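Local coordinates for heat shock protein, putative (Plasmodium falciparum, PDB 1Y6Z) that is the middle domain of a putative Hsp90-family heat shock protein, which as a whole probably acts as an ATP-dependent chaperone that binds and folds client proteins, at residues K63-D67 with K156-I160; M136-K140 with E171-L175; Y205-G209 with E240-S244. All blocks are in the same frame, centred on the assembly; numbering follows the deposited sequence. Where two conformers were deposited one is given.

Contact 1: K63-D67 with K156-I160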
loop_
_atom_site.group_PDB
_atom_site.type_symbol
_atom_site.label_atom_id
_atom_site.label_comp_id
_atom_site.label_asym_id
_atom_site.label_seq_id
_atom_site.Cartn_x
_atom_site.Cartn_y
_atom_site.Cartn_z
ATOM N N LYS B 63 -0.326 -15.125 -28.133
ATOM C CA LYS B 63 0.023 -14.714 -29.513
ATOM C C LYS B 63 0.402 -13.241 -29.541
ATOM O O LYS B 63 1.511 -12.915 -29.905
ATOM C CB LYS B 63 -1.091 -15.017 -30.515
ATOM C CG LYS B 63 -1.274 -16.523 -30.826
ATOM C CD LYS B 63 -2.554 -16.737 -31.689
ATOM C CE LYS B 63 -2.847 -18.222 -31.955
ATOM N NZ LYS B 63 -4.248 -18.508 -32.383
ATOM N N ASN B 64 -0.516 -12.365 -29.170
ATOM C CA ASN B 64 -0.188 -10.973 -28.862
ATOM C C ASN B 64 -0.252 -10.697 -27.351
ATOM O O ASN B 64 -1.101 -11.242 -26.653
ATOM C CB ASN B 64 -1.177 -10.023 -29.549
ATOM C CG ASN B 64 -0.732 -8.560 -29.491
ATOM O OD1 ASN B 64 -1.464 -7.697 -28.973
ATOM N ND2 ASN B 64 0.502 -8.277 -29.992
ATOM N N MET B 65 0.580 -9.779 -26.874
ATOM C CA MET B 65 0.499 -9.334 -25.474
ATOM C C MET B 65 -0.893 -8.962 -25.030
ATOM O O MET B 65 -1.253 -9.129 -23.864
ATOM C CB MET B 65 1.413 -8.142 -25.220
ATOM C CG MET B 65 2.757 -8.527 -24.701
ATOM S SD MET B 65 3.403 -7.105 -23.888
ATOM C CE MET B 65 3.115 -5.864 -25.075
ATOM N N PHE B 66 -1.678 -8.414 -25.934
ATOM C CA PHE B 66 -3.025 -8.047 -25.548
ATOM C C PHE B 66 -4.036 -8.719 -26.452
ATOM O O PHE B 66 -3.754 -8.928 -27.642
ATOM C CB PHE B 66 -3.182 -6.518 -25.459
ATOM C CG PHE B 66 -2.248 -5.883 -24.436
ATOM C CD1 PHE B 66 -2.556 -5.928 -23.069
ATOM C CD2 PHE B 66 -1.068 -5.264 -24.837
ATOM C CE1 PHE B 66 -1.675 -5.362 -22.109
ATOM C CE2 PHE B 66 -0.203 -4.669 -23.892
ATOM C CZ PHE B 66 -0.505 -4.742 -22.523
ATOM N N ASP B 67 -5.139 -9.156 -25.836
ATOM C CA ASP B 67 -6.307 -9.777 -26.492
ATOM C C ASP B 67 -7.290 -8.649 -26.695
ATOM O O ASP B 67 -7.677 -7.979 -25.736
ATOM C CB ASP B 67 -6.929 -10.856 -25.582
ATOM C CG ASP B 67 -8.237 -11.490 -26.151
ATOM O OD1 ASP B 67 -9.121 -11.867 -25.335
ATOM O OD2 ASP B 67 -8.369 -11.650 -27.392
ATOM N N LYS B 156 6.448 -8.544 -17.848
ATOM C CA LYS B 156 6.258 -7.632 -18.957
ATOM C C LYS B 156 5.013 -6.784 -18.755
ATOM O O LYS B 156 5.010 -5.592 -19.098
ATOM C CB LYS B 156 6.178 -8.393 -20.301
ATOM C CG LYS B 156 5.120 -9.543 -20.290
ATOM C CD LYS B 156 5.310 -10.454 -21.534
ATOM C CE LYS B 156 4.017 -11.229 -21.803
ATOM N NZ LYS B 156 4.184 -12.052 -23.129
ATOM N N TYR B 157 3.951 -7.381 -18.173
ATOM C CA TYR B 157 2.687 -6.625 -17.954
ATOM C C TYR B 157 2.895 -5.524 -16.901
ATOM O O TYR B 157 2.377 -4.444 -17.022
ATOM C CB TYR B 157 1.545 -7.557 -17.534
ATOM C CG TYR B 157 1.110 -8.381 -18.691
ATOM C CD1 TYR B 157 1.512 -9.697 -18.819
ATOM C CD2 TYR B 157 0.363 -7.817 -19.700
ATOM C CE1 TYR B 157 1.088 -10.467 -19.962
ATOM C CE2 TYR B 157 -0.084 -8.584 -20.849
ATOM C CZ TYR B 157 0.277 -9.878 -20.965
ATOM O OH TYR B 157 -0.070 -10.613 -22.124
ATOM N N LEU B 158 3.636 -5.855 -15.881
ATOM C CA LEU B 158 3.896 -4.861 -14.804
ATOM C C LEU B 158 4.677 -3.681 -15.368
ATOM O O LEU B 158 4.368 -2.521 -15.074
ATOM C CB LEU B 158 4.621 -5.558 -13.676
ATOM C CG LEU B 158 3.731 -6.253 -12.638
ATOM C CD1 LEU B 158 2.852 -7.405 -13.207
ATOM C CD2 LEU B 158 4.636 -6.763 -11.470
ATOM N N LYS B 159 5.623 -3.982 -16.285
ATOM C CA LYS B 159 6.478 -2.947 -16.939
ATOM C C LYS B 159 5.610 -2.033 -17.735
ATOM O O LYS B 159 5.769 -0.826 -17.654
ATOM C CB LYS B 159 7.573 -3.590 -17.781
ATOM C CG LYS B 159 8.749 -4.100 -16.943
ATOM C CD LYS B 159 9.634 -5.054 -17.772
ATOM C CE LYS B 159 10.633 -5.798 -16.916
ATOM N NZ LYS B 159 11.142 -6.965 -17.789
ATOM N N ILE B 160 4.623 -2.610 -18.444
ATOM C CA ILE B 160 3.604 -1.800 -19.164
ATOM C C ILE B 160 2.742 -0.997 -18.176
ATOM O O ILE B 160 2.431 0.165 -18.434
ATOM C CB ILE B 160 2.752 -2.667 -20.094
ATOM C CG1 ILE B 160 3.584 -3.117 -21.300
ATOM C CG2 ILE B 160 1.459 -1.910 -20.609
ATOM C CD1 ILE B 160 3.091 -4.449 -21.809
#

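Contact 2: M136-K140 with E171-L175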
loop_
_atom_site.group_PDB
_atom_site.type_symbol
_atom_site.label_atom_id
_atom_site.label_comp_id
_atom_site.label_asym_id
_atom_site.label_seq_id
_atom_site.Cartn_x
_atom_site.Cartn_y
_atom_site.Cartn_z
ATOM N N MET B 136 0.026 -9.213 -5.426
ATOM C CA MET B 136 1.416 -9.285 -5.972
ATOM C C MET B 136 2.403 -8.943 -4.894
ATOM O O MET B 136 3.409 -9.645 -4.690
ATOM C CB MET B 136 1.620 -8.316 -7.166
ATOM C CG MET B 136 0.901 -8.708 -8.479
ATOM S SD MET B 136 1.008 -7.515 -9.836
ATOM C CE MET B 136 0.101 -6.180 -9.140
ATOM N N LYS B 137 2.149 -7.863 -4.171
ATOM C CA LYS B 137 3.141 -7.501 -3.105
ATOM C C LYS B 137 3.297 -8.563 -2.054
ATOM O O LYS B 137 4.392 -8.776 -1.523
ATOM C CB LYS B 137 2.791 -6.219 -2.398
ATOM C CG LYS B 137 3.126 -4.982 -3.157
ATOM C CD LYS B 137 3.331 -3.869 -2.109
ATOM C CE LYS B 137 2.047 -3.586 -1.346
ATOM N NZ LYS B 137 1.925 -4.424 -0.104
ATOM N N GLY B 138 2.194 -9.238 -1.746
ATOM C CA GLY B 138 2.249 -10.410 -0.868
ATOM C C GLY B 138 3.063 -11.522 -1.498
ATOM O O GLY B 138 3.811 -12.210 -0.819
ATOM N N LEU B 139 2.892 -11.736 -2.797
ATOM C CA LEU B 139 3.619 -12.802 -3.452
ATOM C C LEU B 139 5.116 -12.487 -3.448
ATOM O O LEU B 139 5.917 -13.367 -3.198
ATOM C CB LEU B 139 3.088 -13.044 -4.850
ATOM C CG LEU B 139 3.483 -14.328 -5.607
ATOM C CD1 LEU B 139 2.937 -15.595 -4.923
ATOM C CD2 LEU B 139 2.975 -14.226 -7.016
ATOM N N LYS B 140 5.480 -11.237 -3.679
ATOM C CA LYS B 140 6.880 -10.774 -3.558
ATOM C C LYS B 140 7.454 -10.999 -2.136
ATOM O O LYS B 140 8.558 -11.526 -2.001
ATOM C CB LYS B 140 6.984 -9.302 -3.902
ATOM C CG LYS B 140 8.470 -8.788 -3.938
ATOM C CD LYS B 140 8.505 -7.375 -4.393
ATOM C CE LYS B 140 9.945 -6.806 -4.181
ATOM N NZ LYS B 140 9.983 -5.491 -4.777
ATOM N N GLU B 171 3.774 2.146 -7.073
ATOM C CA GLU B 171 3.603 0.830 -6.481
ATOM C C GLU B 171 3.984 -0.288 -7.464
ATOM O O GLU B 171 4.638 -1.290 -7.088
ATOM C CB GLU B 171 2.158 0.643 -6.030
ATOM C CG GLU B 171 1.852 1.274 -4.708
ATOM C CD GLU B 171 0.696 0.531 -4.066
ATOM O OE1 GLU B 171 -0.433 0.806 -4.524
ATOM O OE2 GLU B 171 0.935 -0.365 -3.185
ATOM N N ILE B 172 3.611 -0.098 -8.714
ATOM C CA ILE B 172 3.927 -1.133 -9.719
ATOM C C ILE B 172 5.442 -1.149 -9.943
ATOM O O ILE B 172 6.024 -2.214 -10.104
ATOM C CB ILE B 172 3.185 -0.913 -11.028
ATOM C CG1 ILE B 172 1.660 -0.746 -10.790
ATOM C CG2 ILE B 172 3.510 -2.081 -12.037
ATOM C CD1 ILE B 172 0.866 -0.452 -12.102
ATOM N N ALA B 173 6.029 0.045 -10.037
ATOM C CA ALA B 173 7.474 0.256 -10.245
ATOM C C ALA B 173 8.304 -0.456 -9.172
ATOM O O ALA B 173 9.381 -1.007 -9.463
ATOM C CB ALA B 173 7.776 1.788 -10.262
ATOM N N SER B 174 7.786 -0.480 -7.948
ATOM C CA SER B 174 8.445 -1.143 -6.831
ATOM C C SER B 174 8.559 -2.670 -6.990
ATOM O O SER B 174 9.338 -3.322 -6.256
ATOM C CB SER B 174 7.747 -0.756 -5.504
ATOM O OG SER B 174 6.541 -1.425 -5.306
ATOM N N LEU B 175 7.824 -3.240 -7.956
ATOM C CA LEU B 175 7.746 -4.715 -8.166
ATOM C C LEU B 175 8.642 -5.223 -9.289
ATOM O O LEU B 175 8.981 -6.386 -9.281
ATOM C CB LEU B 175 6.290 -5.192 -8.477
ATOM C CG LEU B 175 5.220 -4.820 -7.395
ATOM C CD1 LEU B 175 3.734 -5.063 -7.793
ATOM C CD2 LEU B 175 5.623 -5.581 -6.109
HETATM O O HOH W 1 10.424 -7.037 -7.198
HETATM O O HOH W 2 7.728 -3.729 -3.500
#

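Contact 3: Y205-G209 with E240-S244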
loop_
_atom_site.group_PDB
_atom_site.type_symbol
_atom_site.label_atom_id
_atom_site.label_comp_id
_atom_site.label_asym_id
_atom_site.label_seq_id
_atom_site.Cartn_x
_atom_site.Cartn_y
_atom_site.Cartn_z
ATOM N N TYR B 205 20.871 4.683 -12.675
ATOM C CA TYR B 205 21.294 4.649 -14.081
ATOM C C TYR B 205 20.819 3.400 -14.740
ATOM O O TYR B 205 20.728 2.391 -14.086
ATOM C CB TYR B 205 22.823 4.739 -14.208
ATOM C CG TYR B 205 23.348 6.050 -13.677
ATOM C CD1 TYR B 205 23.733 6.190 -12.322
ATOM C CD2 TYR B 205 23.414 7.168 -14.508
ATOM C CE1 TYR B 205 24.196 7.430 -11.830
ATOM C CE2 TYR B 205 23.877 8.394 -14.040
ATOM C CZ TYR B 205 24.272 8.516 -12.710
ATOM O OH TYR B 205 24.702 9.749 -12.283
ATOM N N TYR B 206 20.528 3.476 -16.037
ATOM C CA TYR B 206 20.352 2.280 -16.852
ATOM C C TYR B 206 20.981 2.397 -18.239
ATOM O O TYR B 206 21.291 3.483 -18.677
ATOM C CB TYR B 206 18.862 1.914 -16.972
ATOM C CG TYR B 206 18.068 2.760 -17.924
ATOM C CD1 TYR B 206 17.867 2.341 -19.241
ATOM C CD2 TYR B 206 17.484 3.943 -17.505
ATOM C CE1 TYR B 206 17.120 3.096 -20.118
ATOM C CE2 TYR B 206 16.738 4.721 -18.392
ATOM C CZ TYR B 206 16.569 4.273 -19.693
ATOM O OH TYR B 206 15.820 5.014 -20.566
ATOM N N ILE B 207 21.137 1.266 -18.917
ATOM C CA ILE B 207 21.754 1.231 -20.266
ATOM C C ILE B 207 21.120 0.200 -21.214
ATOM O O ILE B 207 21.114 -1.006 -20.917
ATOM C CB ILE B 207 23.297 1.007 -20.190
ATOM C CG1 ILE B 207 23.934 1.065 -21.592
ATOM C CG2 ILE B 207 23.680 -0.327 -19.479
ATOM C CD1 ILE B 207 25.424 1.422 -21.568
ATOM N N SER B 208 20.611 0.679 -22.357
ATOM C CA SER B 208 20.191 -0.223 -23.446
ATOM C C SER B 208 21.263 -1.282 -23.750
ATOM O O SER B 208 22.406 -0.958 -24.143
ATOM C CB SER B 208 19.849 0.563 -24.716
ATOM O OG SER B 208 18.735 1.430 -24.517
ATOM N N GLY B 209 20.895 -2.544 -23.536
ATOM C CA GLY B 209 21.759 -3.680 -23.791
ATOM C C GLY B 209 21.128 -4.591 -24.828
ATOM O O GLY B 209 19.941 -4.440 -25.176
ATOM N N GLU B 240 12.892 -0.889 -21.883
ATOM C CA GLU B 240 13.184 0.461 -22.347
ATOM C C GLU B 240 12.068 1.483 -22.120
ATOM O O GLU B 240 12.325 2.532 -21.549
ATOM C CB GLU B 240 13.667 0.415 -23.813
ATOM C CG GLU B 240 14.373 1.668 -24.304
ATOM C CD GLU B 240 15.746 1.858 -23.679
ATOM O OE1 GLU B 240 16.009 2.983 -23.175
ATOM O OE2 GLU B 240 16.558 0.885 -23.692
ATOM N N PHE B 241 10.825 1.180 -22.519
ATOM C CA PHE B 241 9.716 2.096 -22.195
ATOM C C PHE B 241 9.445 2.181 -20.711
ATOM O O PHE B 241 8.940 3.205 -20.244
ATOM C CB PHE B 241 8.408 1.725 -22.883
ATOM C CG PHE B 241 8.366 2.100 -24.330
ATOM C CD1 PHE B 241 8.341 3.445 -24.716
ATOM C CD2 PHE B 241 8.365 1.109 -25.314
ATOM C CE1 PHE B 241 8.325 3.813 -26.069
ATOM C CE2 PHE B 241 8.334 1.458 -26.679
ATOM C CZ PHE B 241 8.316 2.821 -27.056
ATOM N N CYS B 242 9.696 1.091 -19.996
ATOM C CA CYS B 242 9.434 1.080 -18.559
ATOM C C CYS B 242 10.385 2.071 -17.900
ATOM O O CYS B 242 9.980 3.008 -17.194
ATOM C CB CYS B 242 9.650 -0.311 -17.966
ATOM S SG CYS B 242 9.493 -0.367 -16.114
ATOM N N LEU B 243 11.660 1.829 -18.156
ATOM C CA LEU B 243 12.730 2.682 -17.587
ATOM C C LEU B 243 12.609 4.153 -17.979
ATOM O O LEU B 243 12.716 4.995 -17.118
ATOM C CB LEU B 243 14.113 2.102 -17.864
ATOM C CG LEU B 243 14.295 0.878 -16.975
ATOM C CD1 LEU B 243 15.397 -0.064 -17.448
ATOM C CD2 LEU B 243 14.558 1.380 -15.561
ATOM N N SER B 244 12.285 4.447 -19.233
ATOM C CA SER B 244 12.052 5.844 -19.672
ATOM C C SER B 244 10.845 6.550 -19.046
ATOM O O SER B 244 10.799 7.781 -18.959
ATOM C CB SER B 244 11.911 5.892 -21.189
ATOM O OG SER B 244 10.774 6.702 -21.497
#

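Contact 1: K63-D67 with K156-I160
Tyr157 OH donates to the backbone Met65 O at 2.6 Å, the one hydrogen bond between the two segments. The donor lies in the carbonyl plane, on a lone pair, with a C=O...donor angle of 126°. This ties the loop between strands 47-53 and 73-77 of the Hsp90 middle domain to helix 145-164. The loop turns tightly here: Phe66 N bonds back to Asn64 OD1 (3.1 Å), an Asx turn whose donor stands above the amide carbonyl plane. Phe66 then meets Tyr157 in an offset edge-to-face pair, planes at 83° and centroids 5.7 Å apart, the tyrosine giving its edge to the phenylalanine face. Arg92 adds a cation-pi contact to Phe66, while Phe96 meets the Tyr157 ring. Met65 reaches Tyr157 differently. Its SD stands above the face of that ring, a distant Met-aromatic contact at 5.3 Å from the centroid. A bend at the last torsion (chi3 -48°) turns the methionine methyl back, and both SD and CE meet the tip of Ile160. Ile238 of helix 237-249 touches both of these side chains. Ile160 CD1 lies 3.4 Å from Met65 SD and 3.7 Å from Phe66 CZ.

Contact 2: M136-K140 with E171-L175
Leu175 brings its two methyls against three side chains of helix 121-141: CD1 meets Met136, and CD2 meets Lys137 and Lys140. Within the Hsp90 middle domain, the short helix 169-173 and the turn that follows it pack here on the C-terminal part of helix 121-141. Leu175 has CG anti to its own carbonyl carbon (chi1 -57°), and the fork at CG lets the one side chain serve residues spread over a turn of the longer helix. Met136 crosses it at about a right angle, with CB 3.9 Å from Leu175 CD1; in the conformer given, the bend at chi3 brings Met136 CE to 4.0 Å from the same methyl. Phe150 of helix 145-164 also touches Met136.

The two lysines differ in shape. Lys137 is folded at its third and fourth torsions, and its CE comes within 3.9 Å of Glu171 OE2, although the ammonium itself stays 5.2 Å from that oxygen (NZ to OE2), so the opposite charges do not touch. Lys140 is extended throughout, starting from a CG anti to the backbone N (chi1 -174°). Its CD passes Leu175 CD2 at 3.8 Å, and its NZ continues to a salt bridge with Asp189 and to two waters. One water accepts from Lys140 NZ and donates to Leu175 O; the other accepts from Lys140 NZ and donates to Ser174 OG at 3.2 Å. The hydroxyl in turn donates to the backbone of the preceding residues, Ser174 OG to Glu171 O at 2.6 Å, the donor tilted 27° from the carbonyl plane.

Contact 3: Y205-G209 with E240-S244
Leu243 CB sits over one face of the Tyr206 ring, and Glu240 brings OE1 to the ring edge and OE2 to Ser208, two residues along the strand. The setting is an alpha/beta layer of the Hsp90 middle domain: helix 237-249 covers the parallel sheet formed by strands 231-234, 204-208 and 256-258, of which 204-208 is the central one. The local axes of 205-208 and 240-244 approach to 10.0 Å and run nearly antiparallel, at 152°.

The apolar part is a CH-pi contact. Leu243 CB stands 3.6 Å from the centroid of the Tyr206 ring and only 7° off its normal, which places it over the centre and not above one side. Leu243 CD1 extends the cover toward CG and CD1 of the same ring. Tyr206 CG sits between the backbone N and the carbonyl carbon (chi1 77°), a torsion that turns the ring so that one face meets Leu243 while its edge meets Glu240 OE1. Within the sheet, Leu232, Val256 and Asp258 touch the same tyrosine side chain.

The polar part centres on the Glu240 carboxylate. Glu240 OE1 lies near the ring plane, 3.3 Å from Tyr206 CE1. Tyr206 OH to that oxygen is a weak and unsettled hydrogen bond.

The other oxygen, OE2, is hydrogen-bonded to Ser234 OG of strand 231-234, which ties the helix to a second strand of the sheet. With CG anti to the backbone N, Glu240 bends at its second torsion to bring its carboxylate back to strand 204-208, where Ser208 OG and Glu240 OE2 are modelled at a very short, and therefore doubtful, 2.4 Å.

Helix 145-164 is shared ground for the three contacts. It supplies 156-160 to contact 1, and its Leu158 packs on contact 2 through the backbone, Leu158 O lying 3.2 Å from Ile172 CG2; the centres of contacts 1 and 2 are about 17 Å apart. Its Lys159 also packs against Cys242 of contact 3, and the centres of contacts 1 and 3 lie about 18 Å apart. Contacts 2 and 3 do not touch; their nearest atoms are about 6 Å apart and their centres about 20 Å. Along the chain the segments of contacts 1 and 2 alternate, whereas contact 3 opens after both have closed. Helical packing thus joins the loop following strand 47-53 to the three-stranded parallel sheet within this middle domain.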